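Local coordinates for DHHA1 domain protein (Clostridium perfringens, PDB 3KEW), which probably acts as an alanyl-tRNA synthetase-like, zinc-binding editing protein that would clear wrongly charged alanine tRNA, at residues E15-V23 and F30-A38; M47-G55 and L82-R91. All blocks are in the same frame, centred on the assembly; numbering follows the deposited sequence.

Contact 1 of 2, residues E15-V23 and F30-A38; sequences EFKGEIIEV and FHVLLDQTA
Asp35 and Glu19 bind each other twice where the hairpin of strands 15-26 and 29-34 leaves regular antiparallel pairing. Asp35 N donates to Glu19 O at 2.9 Å, in the carbonyl plane, and the side chain answers: Asp35 OD2 takes the Glu19 N-H at 2.6 Å, met from above its carboxylate plane. A chi1 of 68°, with CG between the backbone N and carbonyl carbon, curls the carboxylate back to that amide. Gln36 does similar work one residue on, its NE2 donating a hydrogen bond to Lys17 O at 2.8 Å, while Phe16 and Gly18 pair through their backbones with Cys84 and Leu82. Further along, Ile21 N reaches Leu33 O (2.9 Å) from above the carbonyl plane, and Leu33 N makes a long bond to Glu22 O; Glu22 N, buried here, finds no partner in the model. A water donates to both Glu22 OE2 and His31 O, while His31 ND1 is held by Tyr62. Ile20 CG1 on Leu34 CD1 (3.7 Å) and Val23 CG2 beside Val32 CG1 share one face of the hairpin, the first pair buried, Val23 exposed. The Phe16 ring lies with one face over Ala38 N, 3.4 Å from CZ, and its edge at Gln36 O. Two side chains thus satisfy Glu19 N and Lys17 O, which the strands, parting on the 15-18 side of Glu19, no longer pair with each other.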
loop_
_atom_site.group_PDB
_atom_site.type_symbol
_atom_site.label_atom_id
_atom_site.label_comp_id
_atom_site.label_asym_id
_atom_site.label_seq_id
_atom_site.Cartn_x
_atom_site.Cartn_y
_atom_site.Cartn_z
ATOM N N GLU A 15 -14.247 -8.023 5.427
ATOM C CA GLU A 15 -15.405 -7.858 6.322
ATOM C C GLU A 15 -15.006 -8.251 7.728
ATOM O O GLU A 15 -14.261 -9.227 7.918
ATOM C CB GLU A 15 -16.570 -8.749 5.924
ATOM C CG GLU A 15 -17.133 -8.529 4.548
ATOM C CD GLU A 15 -18.022 -9.675 4.133
ATOM O OE1 GLU A 15 -17.983 -10.050 2.941
ATOM O OE2 GLU A 15 -18.745 -10.209 5.007
ATOM N N PHE A 16 -15.529 -7.515 8.708
ATOM C CA PHE A 16 -15.198 -7.736 10.116
ATOM C C PHE A 16 -16.257 -7.176 11.062
ATOM O O PHE A 16 -17.172 -6.442 10.648
ATOM C CB PHE A 16 -13.810 -7.170 10.454
ATOM C CG PHE A 16 -13.724 -5.667 10.380
ATOM C CD1 PHE A 16 -13.682 -4.911 11.545
ATOM C CD2 PHE A 16 -13.670 -5.005 9.150
ATOM C CE1 PHE A 16 -13.610 -3.523 11.492
ATOM C CE2 PHE A 16 -13.596 -3.616 9.089
ATOM C CZ PHE A 16 -13.558 -2.875 10.268
ATOM N N LYS A 17 -16.126 -7.549 12.334
ATOM C CA LYS A 17 -17.023 -7.111 13.389
ATOM C C LYS A 17 -16.343 -6.025 14.199
ATOM O O LYS A 17 -15.162 -6.129 14.550
ATOM C CB LYS A 17 -17.435 -8.291 14.281
ATOM C CG LYS A 17 -18.838 -8.865 14.017
ATOM C CD LYS A 17 -19.085 -9.265 12.575
ATOM C CE LYS A 17 -20.472 -9.872 12.362
ATOM N NZ LYS A 17 -21.569 -8.861 12.413
ATOM N N GLY A 18 -17.080 -4.962 14.476
ATOM C CA GLY A 18 -16.506 -3.842 15.199
ATOM C C GLY A 18 -17.461 -3.234 16.191
ATOM O O GLY A 18 -18.684 -3.371 16.069
ATOM N N GLU A 19 -16.883 -2.554 17.172
ATOM C CA GLU A 19 -17.644 -1.845 18.179
ATOM C C GLU A 19 -17.171 -0.408 18.211
ATOM O O GLU A 19 -15.976 -0.144 18.368
ATOM C CB GLU A 19 -17.467 -2.496 19.555
ATOM C CG GLU A 19 -18.330 -1.878 20.654
ATOM C CD GLU A 19 -17.981 -2.369 22.055
ATOM O OE1 GLU A 19 -17.180 -3.324 22.197
ATOM O OE2 GLU A 19 -18.508 -1.784 23.024
ATOM N N ILE A 20 -18.122 0.506 18.054
ATOM C CA ILE A 20 -17.859 1.931 18.137
ATOM C C ILE A 20 -17.538 2.330 19.579
ATOM O O ILE A 20 -18.355 2.147 20.480
ATOM C CB ILE A 20 -19.037 2.760 17.569
ATOM C CG1 ILE A 20 -19.120 2.580 16.049
ATOM C CG2 ILE A 20 -18.862 4.235 17.913
ATOM C CD1 ILE A 20 -20.327 3.213 15.386
ATOM N N ILE A 21 -16.336 2.867 19.768
ATOM C CA ILE A 21 -15.786 3.211 21.079
ATOM C C ILE A 21 -15.987 4.707 21.412
ATOM O O ILE A 21 -16.090 5.087 22.583
ATOM C CB ILE A 21 -14.287 2.729 21.177
ATOM C CG1 ILE A 21 -14.166 1.500 22.076
ATOM C CG2 ILE A 21 -13.346 3.802 21.706
ATOM C CD1 ILE A 21 -14.936 0.283 21.604
ATOM N N GLU A 22 -16.081 5.537 20.371
ATOM C CA GLU A 22 -16.242 6.987 20.518
ATOM C C GLU A 22 -17.022 7.529 19.323
ATOM O O GLU A 22 -16.868 7.025 18.213
ATOM C CB GLU A 22 -14.859 7.650 20.618
ATOM C CG GLU A 22 -14.849 9.169 20.822
ATOM C CD GLU A 22 -13.452 9.769 20.708
ATOM O OE1 GLU A 22 -12.600 9.492 21.580
ATOM O OE2 GLU A 22 -13.204 10.526 19.747
ATOM N N VAL A 23 -17.887 8.517 19.563
ATOM C CA VAL A 23 -18.552 9.286 18.496
ATOM C C VAL A 23 -18.378 10.792 18.739
ATOM O O VAL A 23 -18.748 11.295 19.802
ATOM C CB VAL A 23 -20.080 8.995 18.392
ATOM C CG1 VAL A 23 -20.706 9.768 17.229
ATOM C CG2 VAL A 23 -20.361 7.522 18.234
ATOM N N PHE A 30 -19.957 12.231 11.359
ATOM C CA PHE A 30 -19.751 11.534 12.627
ATOM C C PHE A 30 -18.444 10.747 12.646
ATOM O O PHE A 30 -18.325 9.687 12.028
ATOM C CB PHE A 30 -20.964 10.655 12.959
ATOM C CG PHE A 30 -22.229 11.442 13.189
ATOM C CD1 PHE A 30 -23.060 11.793 12.120
ATOM C CD2 PHE A 30 -22.578 11.860 14.473
ATOM C CE1 PHE A 30 -24.218 12.536 12.328
ATOM C CE2 PHE A 30 -23.740 12.598 14.692
ATOM C CZ PHE A 30 -24.558 12.940 13.617
ATOM N N HIS A 31 -17.464 11.303 13.353
ATOM C CA HIS A 31 -16.126 10.725 13.451
ATOM C C HIS A 31 -16.107 9.642 14.528
ATOM O O HIS A 31 -16.217 9.949 15.718
ATOM C CB HIS A 31 -15.096 11.812 13.783
ATOM C CG HIS A 31 -14.878 12.815 12.687
ATOM N ND1 HIS A 31 -13.629 13.310 12.379
ATOM C CD2 HIS A 31 -15.743 13.422 11.837
ATOM C CE1 HIS A 31 -13.734 14.176 11.385
ATOM N NE2 HIS A 31 -15.005 14.260 11.035
ATOM N N VAL A 32 -15.976 8.380 14.118
ATOM C CA VAL A 32 -16.001 7.265 15.076
ATOM C C VAL A 32 -14.676 6.508 15.240
ATOM O O VAL A 32 -13.893 6.361 14.295
ATOM C CB VAL A 32 -17.173 6.250 14.814
ATOM C CG1 VAL A 32 -18.525 6.962 14.770
ATOM C CG2 VAL A 32 -16.948 5.421 13.543
ATOM N N LEU A 33 -14.437 6.046 16.462
ATOM C CA LEU A 33 -13.326 5.155 16.760
ATOM C C LEU A 33 -13.921 3.757 16.889
ATOM O O LEU A 33 -15.093 3.617 17.265
ATOM C CB LEU A 33 -12.647 5.565 18.067
ATOM C CG LEU A 33 -11.130 5.752 18.073
ATOM C CD1 LEU A 33 -10.694 6.500 19.322
ATOM C CD2 LEU A 33 -10.393 4.422 17.956
ATOM N N LEU A 34 -13.128 2.737 16.556
ATOM C CA LEU A 34 -13.552 1.331 16.631
ATOM C C LEU A 34 -12.583 0.541 17.505
ATOM O O LEU A 34 -11.420 0.930 17.642
ATOM C CB LEU A 34 -13.603 0.705 15.236
ATOM C CG LEU A 34 -14.908 0.562 14.442
ATOM C CD1 LEU A 34 -15.815 1.776 14.515
ATOM C CD2 LEU A 34 -14.577 0.252 12.991
ATOM N N ASP A 35 -13.071 -0.546 18.108
ATOM C CA ASP A 35 -12.224 -1.422 18.926
ATOM C C ASP A 35 -11.147 -2.107 18.077
ATOM O O ASP A 35 -9.992 -2.230 18.498
ATOM C CB ASP A 35 -13.066 -2.438 19.727
ATOM C CG ASP A 35 -13.758 -3.500 18.847
ATOM O OD1 ASP A 35 -13.585 -4.701 19.140
ATOM O OD2 ASP A 35 -14.471 -3.155 17.879
ATOM N N GLN A 36 -11.543 -2.519 16.871
ATOM C CA GLN A 36 -10.645 -3.105 15.870
ATOM C C GLN A 36 -11.062 -2.621 14.490
ATOM O O GLN A 36 -12.252 -2.475 14.214
ATOM C CB GLN A 36 -10.657 -4.641 15.941
ATOM C CG GLN A 36 -11.962 -5.342 15.561
ATOM C CD GLN A 36 -11.923 -6.836 15.835
ATOM O OE1 GLN A 36 -10.858 -7.419 16.044
ATOM N NE2 GLN A 36 -13.090 -7.459 15.845
ATOM N N THR A 37 -10.089 -2.350 13.628
ATOM C CA THR A 37 -10.424 -1.895 12.280
ATOM C C THR A 37 -9.535 -2.494 11.188
ATOM O O THR A 37 -8.336 -2.711 11.380
ATOM C CB THR A 37 -10.529 -0.340 12.188
ATOM O OG1 THR A 37 -11.117 0.031 10.936
ATOM C CG2 THR A 37 -9.169 0.340 12.359
ATOM N N ALA A 38 -10.158 -2.787 10.056
ATOM C CA ALA A 38 -9.446 -3.182 8.847
ATOM C C ALA A 38 -9.414 -2.027 7.842
ATOM O O ALA A 38 -8.953 -2.198 6.718
ATOM C CB ALA A 38 -10.098 -4.430 8.224
HETATM O O HOH W 1 -14.088 10.726 17.056
#

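Contact 2 of 2, residues M47-G55 and L82-R91; sequences MGDLGLIDG and LQCELDWERR
At the exit of the barrel, strand 82-86 runs antiparallel to strand 51-53 and passes into helix 88-112, whose first turn holds the loop 47-50. Gly48 O is held side-on by two nitrogens of Arg90, NE and NH2, each at 2.8 Å and with the oxygen in the guanidinium plane. Arg90 has CG anti to the backbone N (chi1 -178°) and the chain extended on to NE, which carries the guanidinium across to Gly48 and against Leu50, whose CG sits over one face, 3.7 Å from NE. Next to it Arg91 forms a salt bridge: its NE meets the syn lone pair of Asp49 OD2 at 2.8 Å, the two planes being 20° apart, and the same oxygen also accepts from Phe40 N. Asp87 N, at the helix N-cap, donates to Leu50 O, and a water joins Asp49 OD1, Leu50 N and Asp87 O. This strand pair is part of the closed six-stranded antiparallel barrel, with Leu52 and Glu85 bonded through both backbone amides. Gly51 CA packs against Glu85 O at 3.5 Å, with positive phi (146°). Ile53 CG1 touches Cys84 SG at 3.9 Å on their shared face, and its CG2 meets Leu82 CD1.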
loop_
_atom_site.group_PDB
_atom_site.type_symbol
_atom_site.label_atom_id
_atom_site.label_comp_id
_atom_site.label_asym_id
_atom_site.label_seq_id
_atom_site.Cartn_x
_atom_site.Cartn_y
_atom_site.Cartn_z
ATOM N N MET A 47 -3.270 5.545 -0.495
ATOM C CA MET A 47 -4.531 6.110 -0.014
ATOM C C MET A 47 -5.244 5.217 0.999
ATOM O O MET A 47 -4.987 4.015 1.069
ATOM C CB MET A 47 -5.464 6.390 -1.192
ATOM C CG MET A 47 -5.488 7.852 -1.629
ATOM S SD MET A 47 -6.662 8.173 -2.969
ATOM C CE MET A 47 -7.238 9.821 -2.525
ATOM N N GLY A 48 -6.140 5.819 1.777
ATOM C CA GLY A 48 -6.911 5.104 2.782
ATOM C C GLY A 48 -8.191 4.488 2.256
ATOM O O GLY A 48 -8.572 4.731 1.105
ATOM N N ASP A 49 -8.870 3.715 3.112
ATOM C CA ASP A 49 -10.062 2.955 2.719
ATOM C C ASP A 49 -11.387 3.721 2.785
ATOM O O ASP A 49 -11.483 4.781 3.399
ATOM C CB ASP A 49 -10.167 1.661 3.541
ATOM C CG ASP A 49 -9.154 0.604 3.104
ATOM O OD1 ASP A 49 -8.873 0.523 1.885
ATOM O OD2 ASP A 49 -8.648 -0.146 3.970
ATOM N N LEU A 50 -12.392 3.162 2.114
ATOM C CA LEU A 50 -13.786 3.594 2.209
ATOM C C LEU A 50 -14.606 2.334 2.448
ATOM O O LEU A 50 -14.045 1.237 2.516
ATOM C CB LEU A 50 -14.250 4.276 0.912
ATOM C CG LEU A 50 -13.565 5.546 0.398
ATOM C CD1 LEU A 50 -14.284 6.051 -0.851
ATOM C CD2 LEU A 50 -13.510 6.634 1.458
ATOM N N GLY A 51 -15.923 2.478 2.564
ATOM C CA GLY A 51 -16.784 1.315 2.746
ATOM C C GLY A 51 -17.986 1.579 3.626
ATOM O O GLY A 51 -18.577 2.660 3.566
ATOM N N LEU A 52 -18.357 0.580 4.430
ATOM C CA LEU A 52 -19.556 0.659 5.273
ATOM C C LEU A 52 -19.282 0.184 6.690
ATOM O O LEU A 52 -18.581 -0.805 6.896
ATOM C CB LEU A 52 -20.695 -0.189 4.696
ATOM C CG LEU A 52 -21.259 0.028 3.293
ATOM C CD1 LEU A 52 -22.132 -1.160 2.920
ATOM C CD2 LEU A 52 -22.055 1.321 3.211
ATOM N N ILE A 53 -19.830 0.915 7.657
ATOM C CA ILE A 53 -19.920 0.481 9.053
ATOM C C ILE A 53 -21.406 0.508 9.425
ATOM O O ILE A 53 -22.028 1.580 9.418
ATOM C CB ILE A 53 -19.091 1.384 9.996
ATOM C CG1 ILE A 53 -17.596 1.085 9.823
ATOM C CG2 ILE A 53 -19.522 1.195 11.471
ATOM C CD1 ILE A 53 -16.674 2.130 10.415
ATOM N N ASP A 54 -21.962 -0.676 9.707
ATOM C CA ASP A 54 -23.393 -0.868 10.008
ATOM C C ASP A 54 -24.303 -0.259 8.923
ATOM O O ASP A 54 -25.305 0.399 9.219
ATOM C CB ASP A 54 -23.733 -0.332 11.412
ATOM C CG ASP A 54 -25.131 -0.725 11.877
ATOM O OD1 ASP A 54 -25.490 -1.918 11.780
ATOM O OD2 ASP A 54 -25.876 0.174 12.329
ATOM N N GLY A 55 -23.920 -0.455 7.663
ATOM C CA GLY A 55 -24.674 0.081 6.528
ATOM C C GLY A 55 -24.526 1.578 6.296
ATOM O O GLY A 55 -25.095 2.114 5.343
ATOM N N LEU A 82 -21.062 -4.697 15.130
ATOM C CA LEU A 82 -21.481 -4.113 13.861
ATOM C C LEU A 82 -20.810 -4.801 12.689
ATOM O O LEU A 82 -19.626 -5.126 12.750
ATOM C CB LEU A 82 -21.160 -2.618 13.831
ATOM C CG LEU A 82 -21.648 -1.768 15.004
ATOM C CD1 LEU A 82 -21.000 -0.416 14.918
ATOM C CD2 LEU A 82 -23.170 -1.641 15.011
ATOM N N GLN A 83 -21.584 -5.033 11.631
ATOM C CA GLN A 83 -21.043 -5.503 10.359
ATOM C C GLN A 83 -20.302 -4.375 9.647
ATOM O O GLN A 83 -20.909 -3.374 9.245
ATOM C CB GLN A 83 -22.153 -6.048 9.455
ATOM C CG GLN A 83 -22.134 -7.558 9.285
ATOM C CD GLN A 83 -20.879 -8.059 8.585
ATOM O OE1 GLN A 83 -19.955 -8.566 9.229
ATOM N NE2 GLN A 83 -20.841 -7.919 7.263
ATOM N N CYS A 84 -18.990 -4.542 9.506
ATOM C CA CYS A 84 -18.156 -3.557 8.826
ATOM C C CYS A 84 -17.497 -4.168 7.600
ATOM O O CYS A 84 -16.848 -5.213 7.702
ATOM C CB CYS A 84 -17.083 -3.028 9.766
ATOM S SG CYS A 84 -17.670 -2.445 11.363
ATOM N N GLU A 85 -17.654 -3.515 6.448
ATOM C CA GLU A 85 -17.073 -4.023 5.207
ATOM C C GLU A 85 -16.343 -2.972 4.375
ATOM O O GLU A 85 -16.832 -1.856 4.179
ATOM C CB GLU A 85 -18.104 -4.783 4.363
ATOM C CG GLU A 85 -19.531 -4.285 4.460
ATOM C CD GLU A 85 -20.544 -5.348 4.062
ATOM O OE1 GLU A 85 -20.488 -6.467 4.618
ATOM O OE2 GLU A 85 -21.403 -5.062 3.202
ATOM N N LEU A 86 -15.158 -3.346 3.903
ATOM C CA LEU A 86 -14.343 -2.470 3.070
ATOM C C LEU A 86 -14.906 -2.411 1.656
ATOM O O LEU A 86 -15.529 -3.363 1.176
ATOM C CB LEU A 86 -12.886 -2.954 3.019
ATOM C CG LEU A 86 -12.048 -3.145 4.288
ATOM C CD1 LEU A 86 -10.650 -3.651 3.955
ATOM C CD2 LEU A 86 -11.934 -1.893 5.090
ATOM N N ASP A 87 -14.703 -1.271 1.004
ATOM C CA ASP A 87 -14.754 -1.183 -0.452
ATOM C C ASP A 87 -13.488 -1.918 -0.892
ATOM O O ASP A 87 -12.393 -1.362 -0.852
ATOM C CB ASP A 87 -14.713 0.298 -0.855
ATOM C CG ASP A 87 -14.838 0.536 -2.364
ATOM O OD1 ASP A 87 -14.770 -0.406 -3.188
ATOM O OD2 ASP A 87 -14.994 1.721 -2.722
ATOM N N TRP A 88 -13.644 -3.189 -1.259
ATOM C CA TRP A 88 -12.495 -4.042 -1.571
ATOM C C TRP A 88 -11.816 -3.700 -2.904
ATOM O O TRP A 88 -10.610 -3.884 -3.051
ATOM C CB TRP A 88 -12.839 -5.540 -1.509
ATOM C CG TRP A 88 -11.596 -6.380 -1.718
ATOM C CD1 TRP A 88 -11.287 -7.138 -2.810
ATOM C CD2 TRP A 88 -10.468 -6.466 -0.837
ATOM N NE1 TRP A 88 -10.044 -7.710 -2.652
ATOM C CE2 TRP A 88 -9.524 -7.317 -1.448
ATOM C CE3 TRP A 88 -10.168 -5.920 0.422
ATOM C CZ2 TRP A 88 -8.307 -7.626 -0.850
ATOM C CZ3 TRP A 88 -8.963 -6.239 1.014
ATOM C CH2 TRP A 88 -8.053 -7.081 0.385
ATOM N N GLU A 89 -12.592 -3.210 -3.865
ATOM C CA GLU A 89 -12.055 -2.813 -5.163
ATOM C C GLU A 89 -11.039 -1.678 -5.021
ATOM O O GLU A 89 -9.949 -1.748 -5.584
ATOM C CB GLU A 89 -13.191 -2.448 -6.133
ATOM C CG GLU A 89 -13.577 -3.573 -7.104
ATOM C CD GLU A 89 -13.917 -4.899 -6.417
ATOM O OE1 GLU A 89 -15.009 -5.007 -5.816
ATOM O OE2 GLU A 89 -13.095 -5.843 -6.495
ATOM N N ARG A 90 -11.393 -0.665 -4.234
ATOM C CA ARG A 90 -10.507 0.446 -3.925
ATOM C C ARG A 90 -9.254 -0.027 -3.186
ATOM O O ARG A 90 -8.145 0.396 -3.505
ATOM C CB ARG A 90 -11.244 1.464 -3.067
ATOM C CG ARG A 90 -10.438 2.696 -2.712
ATOM C CD ARG A 90 -11.168 3.531 -1.673
ATOM N NE ARG A 90 -10.291 4.534 -1.071
ATOM C CZ ARG A 90 -10.160 5.782 -1.512
ATOM N NH1 ARG A 90 -10.857 6.206 -2.562
ATOM N NH2 ARG A 90 -9.331 6.609 -0.895
ATOM N N ARG A 91 -9.459 -0.887 -2.192
ATOM C CA ARG A 91 -8.392 -1.437 -1.359
ATOM C C ARG A 91 -7.368 -2.115 -2.235
ATOM O O ARG A 91 -6.183 -1.791 -2.183
ATOM C CB ARG A 91 -8.965 -2.533 -0.462
ATOM C CG ARG A 91 -8.637 -2.478 0.966
ATOM C CD ARG A 91 -7.181 -2.333 1.349
ATOM N NE ARG A 91 -7.204 -2.297 2.804
ATOM C CZ ARG A 91 -6.865 -3.317 3.584
ATOM N NH1 ARG A 91 -6.378 -4.432 3.063
ATOM N NH2 ARG A 91 -6.972 -3.202 4.893
HETATM O O HOH W 2 -11.274 0.810 0.400
HETATM O O HOH W 3 -22.316 -2.859 6.851
#

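Both contacts belong to the same closed barrel, and strands 15-26 and 82-86 are neighbours in it: Phe16 N meets Cys84 O at 2.8 Å and Gly18 O meets Leu82 N at 2.9 Å. Each is partly buried, the centre of contact 1 lying about 21 Å from the centre of the chain and that of contact 2 about 16 Å. Contact 1 joins strands close in sequence, and where its pairing lapses one side-chain amide and one carboxylate fill in; contact 2 brings together segments 27 residues apart, and its loop half depends on arginines from the helix that leaves the barrel. Arg91 connects the two, its NH2 making a weak hydrogen bond to Ala38 O.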